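Local coordinates for small nuclear ribonucleoprotein homolog (Pyrobaculum aerophilum, PDB 1M5Q), which assembles into a toroidal 14-mer of Sm-like chains, each carrying an extra C-terminal domain, and probably binds RNA, at residues I69-F82 with V114-R128. Sequence-based numbering, arbitrary orientation.
Sequences IDMREFAKQAEKIF and VAERAKRLFEEFLKR
Phe74 and Leu121 interlock as reciprocal knobs where helices 71-81 and 114-127 pack, their axes 10.9 Å apart at closest approach and their directions 131° from each other. The Phe74 ring enters the hollow made by Ala118, Leu121, Phe122 and Phe125; with its CG anti to the backbone N (chi1 -179°), the ring swings across to the other helix, its edge meeting Phe122 N and Ala118 O. Leu121 CD1 lies over one ring face, 3.6 Å from Phe74 CE1, while Leu121 itself fills the gap between Phe74, Gln77, Ala78 and Ile81. Small Ala78 and Ala118 suit this middle, where the backbones come close.

At one end, Ile69 pushes its slender CD1 methyl squarely over the Phe122 ring, 3.4 Å from the centroid, a CH-pi contact flanked by Phe125 CB and Leu126 CD2. At the other, the Phe82 ring wedges against Val114 and the aliphatic part of Arg117, Phe82 CZ touching Arg117 CG at 3.4 Å, and Ile81 CD1 lies over one face of the Arg117 guanidinium.

Beside Phe125 the contact turns polar. Glutamine suits this place because Gln77 CD packs on the Phe125 ring while OE1 offers a lone pair to Arg128 NH2 (2.8 Å, 166°); the donors Gln77 NE2 and Arg128 NH1, unbonded at 2.7 Å, make the finer detail doubtful. A leucine in place of Gln77 would probably leave Arg128 NH2 without its acceptor and the guanidinium freer to swing off Phe125.

Strands 94-97 and 101-104 back the pair, with Phe74 and Phe122 both on Val103. The mostly apolar, shape-matched faces suggest that packing does most of the work of pairing the C-terminal domain's two helices, the Gln77-Arg128 bond finishing one edge.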
# COMPACT_ATOMS: atom_id res chain seq x y z
N ILE H 69 -32.80 10.43 22.26
CA ILE H 69 -33.88 10.73 23.20
C ILE H 69 -35.17 11.25 22.55
O ILE H 69 -35.13 12.15 21.70
CB ILE H 69 -33.38 11.81 24.22
CG1 ILE H 69 -32.38 11.15 25.20
CG2 ILE H 69 -34.54 12.41 25.01
CD1 ILE H 69 -31.58 12.16 26.05
N ASP H 70 -36.30 10.68 22.96
CA ASP H 70 -37.62 11.13 22.52
C ASP H 70 -37.80 12.52 23.19
O ASP H 70 -37.99 12.62 24.41
CB ASP H 70 -38.70 10.16 23.03
CG ASP H 70 -40.13 10.60 22.66
OD1 ASP H 70 -40.35 11.76 22.21
OD2 ASP H 70 -41.05 9.77 22.81
N MSE H 71 -37.75 13.59 22.40
CA MSE H 71 -37.83 14.91 22.99
C MSE H 71 -39.19 15.27 23.59
O MSE H 71 -39.25 16.07 24.52
CB MSE H 71 -37.40 15.99 21.99
CG MSE H 71 -35.95 15.82 21.56
SE MSE H 71 -34.74 15.65 23.06
CE MSE H 71 -34.71 17.49 23.54
N ARG H 72 -40.26 14.70 23.03
CA ARG H 72 -41.60 14.96 23.57
C ARG H 72 -41.66 14.33 24.94
O ARG H 72 -42.19 14.92 25.85
CB ARG H 72 -42.70 14.36 22.66
CG ARG H 72 -43.01 15.20 21.44
CD ARG H 72 -44.33 14.76 20.80
NE ARG H 72 -44.15 14.37 19.40
CZ ARG H 72 -44.33 15.19 18.38
NH1 ARG H 72 -44.71 16.44 18.61
NH2 ARG H 72 -44.09 14.78 17.14
N GLU H 73 -41.10 13.14 25.10
CA GLU H 73 -41.09 12.52 26.41
C GLU H 73 -40.18 13.35 27.34
O GLU H 73 -40.51 13.58 28.50
CB GLU H 73 -40.60 11.09 26.31
CG GLU H 73 -40.52 10.39 27.66
CD GLU H 73 -41.92 10.19 28.29
OE1 GLU H 73 -42.87 9.78 27.57
OE2 GLU H 73 -42.06 10.43 29.49
N PHE H 74 -39.04 13.82 26.83
CA PHE H 74 -38.18 14.66 27.64
C PHE H 74 -38.95 15.90 28.15
O PHE H 74 -38.78 16.32 29.29
CB PHE H 74 -36.95 15.17 26.83
CG PHE H 74 -35.97 16.05 27.65
CD1 PHE H 74 -34.95 15.48 28.36
CD2 PHE H 74 -36.11 17.43 27.69
CE1 PHE H 74 -34.04 16.26 29.13
CE2 PHE H 74 -35.22 18.23 28.44
CZ PHE H 74 -34.18 17.63 29.17
N ALA H 75 -39.72 16.52 27.27
CA ALA H 75 -40.47 17.71 27.62
C ALA H 75 -41.50 17.33 28.72
O ALA H 75 -41.64 18.04 29.73
CB ALA H 75 -41.15 18.25 26.39
N LYS H 76 -42.16 16.20 28.53
CA LYS H 76 -43.12 15.73 29.51
C LYS H 76 -42.46 15.62 30.88
O LYS H 76 -42.95 16.15 31.87
CB LYS H 76 -43.66 14.36 29.08
CG LYS H 76 -44.73 13.75 30.01
CD LYS H 76 -45.30 12.45 29.42
CE LYS H 76 -46.38 11.84 30.32
NZ LYS H 76 -46.96 10.61 29.70
N GLN H 77 -41.33 14.96 30.95
CA GLN H 77 -40.68 14.80 32.24
C GLN H 77 -40.08 16.12 32.75
O GLN H 77 -40.03 16.37 33.96
CB GLN H 77 -39.62 13.70 32.13
CG GLN H 77 -40.23 12.31 31.98
CD GLN H 77 -39.20 11.20 32.14
OE1 GLN H 77 -38.17 11.38 32.82
NE2 GLN H 77 -39.46 10.03 31.55
N ALA H 78 -39.64 16.97 31.84
CA ALA H 78 -39.10 18.23 32.32
C ALA H 78 -40.23 19.11 32.94
O ALA H 78 -39.96 19.96 33.77
CB ALA H 78 -38.43 18.98 31.19
N GLU H 79 -41.47 18.89 32.52
CA GLU H 79 -42.61 19.66 33.03
C GLU H 79 -42.90 19.37 34.50
O GLU H 79 -43.49 20.19 35.17
CB GLU H 79 -43.85 19.40 32.18
CG GLU H 79 -45.17 20.07 32.64
CD GLU H 79 -45.21 21.56 32.37
OE1 GLU H 79 -44.73 21.97 31.27
OE2 GLU H 79 -45.72 22.32 33.22
N LYS H 80 -42.46 18.21 35.00
CA LYS H 80 -42.67 17.85 36.42
C LYS H 80 -41.62 18.49 37.31
O LYS H 80 -41.76 18.56 38.52
CB LYS H 80 -42.60 16.33 36.61
CG LYS H 80 -43.58 15.62 35.71
CD LYS H 80 -43.47 14.09 35.79
CE LYS H 80 -44.11 13.49 34.55
NZ LYS H 80 -45.32 14.28 34.11
N ILE H 81 -40.55 18.95 36.69
CA ILE H 81 -39.46 19.52 37.41
C ILE H 81 -39.47 21.03 37.29
O ILE H 81 -39.09 21.72 38.22
CB ILE H 81 -38.12 18.99 36.84
CG1 ILE H 81 -38.12 17.48 36.96
CG2 ILE H 81 -36.91 19.61 37.53
CD1 ILE H 81 -36.89 16.84 36.39
N PHE H 82 -39.90 21.54 36.14
CA PHE H 82 -39.92 22.98 35.86
C PHE H 82 -41.35 23.33 35.43
O PHE H 82 -41.61 23.71 34.27
CB PHE H 82 -38.92 23.33 34.72
CG PHE H 82 -37.51 22.80 34.93
CD1 PHE H 82 -37.04 21.72 34.20
CD2 PHE H 82 -36.63 23.45 35.82
CE1 PHE H 82 -35.71 21.27 34.31
CE2 PHE H 82 -35.29 23.03 35.96
CZ PHE H 82 -34.84 21.93 35.19
N VAL H 114 -31.03 25.73 36.23
CA VAL H 114 -32.00 25.11 35.35
C VAL H 114 -31.26 24.23 34.33
O VAL H 114 -31.59 23.08 34.14
CB VAL H 114 -32.83 26.17 34.64
CG1 VAL H 114 -33.80 25.47 33.62
CG2 VAL H 114 -33.63 26.95 35.70
N ALA H 115 -30.23 24.79 33.73
CA ALA H 115 -29.40 24.12 32.74
C ALA H 115 -28.75 22.86 33.35
O ALA H 115 -28.79 21.77 32.72
CB ALA H 115 -28.34 25.08 32.21
N GLU H 116 -28.16 23.01 34.54
CA GLU H 116 -27.51 21.88 35.23
C GLU H 116 -28.55 20.79 35.50
O GLU H 116 -28.28 19.60 35.29
CB GLU H 116 -26.89 22.31 36.56
CG GLU H 116 -25.57 23.07 36.44
CD GLU H 116 -24.65 22.49 35.38
OE1 GLU H 116 -24.35 21.27 35.43
OE2 GLU H 116 -24.23 23.27 34.48
N ARG H 117 -29.75 21.18 35.94
CA ARG H 117 -30.79 20.17 36.19
C ARG H 117 -31.26 19.46 34.90
O ARG H 117 -31.50 18.24 34.90
CB ARG H 117 -31.99 20.81 36.89
CG ARG H 117 -33.12 19.82 37.21
CD ARG H 117 -32.56 18.71 38.11
NE ARG H 117 -33.62 18.02 38.80
CZ ARG H 117 -34.11 16.85 38.42
NH1 ARG H 117 -33.62 16.23 37.33
NH2 ARG H 117 -35.08 16.29 39.14
N ALA H 118 -31.39 20.20 33.82
CA ALA H 118 -31.84 19.62 32.56
C ALA H 118 -30.76 18.61 32.09
O ALA H 118 -31.08 17.55 31.56
CB ALA H 118 -32.08 20.75 31.49
N LYS H 119 -29.50 18.92 32.33
CA LYS H 119 -28.41 18.01 31.95
C LYS H 119 -28.56 16.70 32.72
O LYS H 119 -28.38 15.62 32.15
CB LYS H 119 -27.06 18.66 32.24
CG LYS H 119 -26.60 19.64 31.15
CD LYS H 119 -25.32 20.31 31.54
CE LYS H 119 -24.91 21.35 30.51
NZ LYS H 119 -23.77 22.17 31.05
N ARG H 120 -28.92 16.77 33.99
CA ARG H 120 -29.12 15.53 34.75
C ARG H 120 -30.34 14.77 34.24
O ARG H 120 -30.31 13.55 34.21
CB ARG H 120 -29.26 15.78 36.25
CG ARG H 120 -27.97 15.82 36.99
CD ARG H 120 -27.32 17.15 36.84
NE ARG H 120 -26.18 17.39 37.74
CZ ARG H 120 -25.36 18.41 37.57
NH1 ARG H 120 -25.58 19.23 36.53
NH2 ARG H 120 -24.33 18.63 38.39
N LEU H 121 -31.40 15.46 33.82
CA LEU H 121 -32.58 14.70 33.32
C LEU H 121 -32.18 13.99 32.00
O LEU H 121 -32.55 12.85 31.74
CB LEU H 121 -33.72 15.62 32.98
CG LEU H 121 -35.18 15.25 33.22
CD1 LEU H 121 -36.01 15.90 32.11
CD2 LEU H 121 -35.42 13.77 33.33
N PHE H 122 -31.44 14.72 31.17
CA PHE H 122 -30.95 14.23 29.88
C PHE H 122 -30.16 12.94 30.08
O PHE H 122 -30.41 11.92 29.42
CB PHE H 122 -30.05 15.30 29.23
CG PHE H 122 -29.81 15.07 27.75
CD1 PHE H 122 -30.56 15.74 26.80
CD2 PHE H 122 -28.79 14.22 27.33
CE1 PHE H 122 -30.31 15.57 25.42
CE2 PHE H 122 -28.52 14.05 25.97
CZ PHE H 122 -29.28 14.73 25.02
N GLU H 123 -29.23 13.00 31.04
CA GLU H 123 -28.40 11.84 31.37
C GLU H 123 -29.22 10.71 31.95
O GLU H 123 -28.90 9.55 31.76
CB GLU H 123 -27.29 12.24 32.34
CG GLU H 123 -26.22 13.08 31.67
CD GLU H 123 -25.55 14.04 32.65
OE1 GLU H 123 -25.59 13.77 33.88
OE2 GLU H 123 -24.99 15.07 32.19
N GLU H 124 -30.32 11.03 32.62
CA GLU H 124 -31.13 9.95 33.16
C GLU H 124 -31.75 9.17 31.98
O GLU H 124 -31.84 7.92 32.02
CB GLU H 124 -32.18 10.53 34.11
CG GLU H 124 -32.39 9.67 35.33
CD GLU H 124 -31.10 9.16 35.95
OE1 GLU H 124 -30.23 9.97 36.38
OE2 GLU H 124 -30.96 7.92 36.02
N PHE H 125 -32.15 9.87 30.93
CA PHE H 125 -32.66 9.17 29.73
C PHE H 125 -31.53 8.33 29.10
O PHE H 125 -31.75 7.18 28.73
CB PHE H 125 -33.16 10.14 28.63
CG PHE H 125 -34.53 10.68 28.86
CD1 PHE H 125 -34.75 11.70 29.77
CD2 PHE H 125 -35.62 10.18 28.15
CE1 PHE H 125 -36.07 12.21 29.98
CE2 PHE H 125 -36.92 10.68 28.34
CZ PHE H 125 -37.14 11.71 29.26
N LEU H 126 -30.33 8.90 28.98
CA LEU H 126 -29.21 8.14 28.38
C LEU H 126 -28.85 6.91 29.18
O LEU H 126 -28.34 5.94 28.63
CB LEU H 126 -27.95 9.01 28.25
CG LEU H 126 -28.12 10.31 27.46
CD1 LEU H 126 -26.78 11.01 27.37
CD2 LEU H 126 -28.67 10.01 26.09
N LYS H 127 -29.06 6.92 30.50
CA LYS H 127 -28.75 5.76 31.30
C LYS H 127 -29.80 4.65 31.18
O LYS H 127 -29.50 3.49 31.48
CB LYS H 127 -28.56 6.16 32.76
CG LYS H 127 -27.33 6.99 33.02
CD LYS H 127 -27.02 7.15 34.52
CE LYS H 127 -27.97 8.04 35.26
NZ LYS H 127 -27.71 8.06 36.75
N ARG H 128 -31.01 4.97 30.71
CA ARG H 128 -32.09 3.97 30.58
C ARG H 128 -31.79 2.96 29.48
O ARG H 128 -31.71 1.75 29.80
CB ARG H 128 -33.45 4.64 30.30
CG ARG H 128 -33.89 5.64 31.39
CD ARG H 128 -35.22 6.42 31.09
NE ARG H 128 -35.37 7.50 32.07
CZ ARG H 128 -36.35 8.40 32.12
NH1 ARG H 128 -37.33 8.38 31.23
NH2 ARG H 128 -36.32 9.35 33.05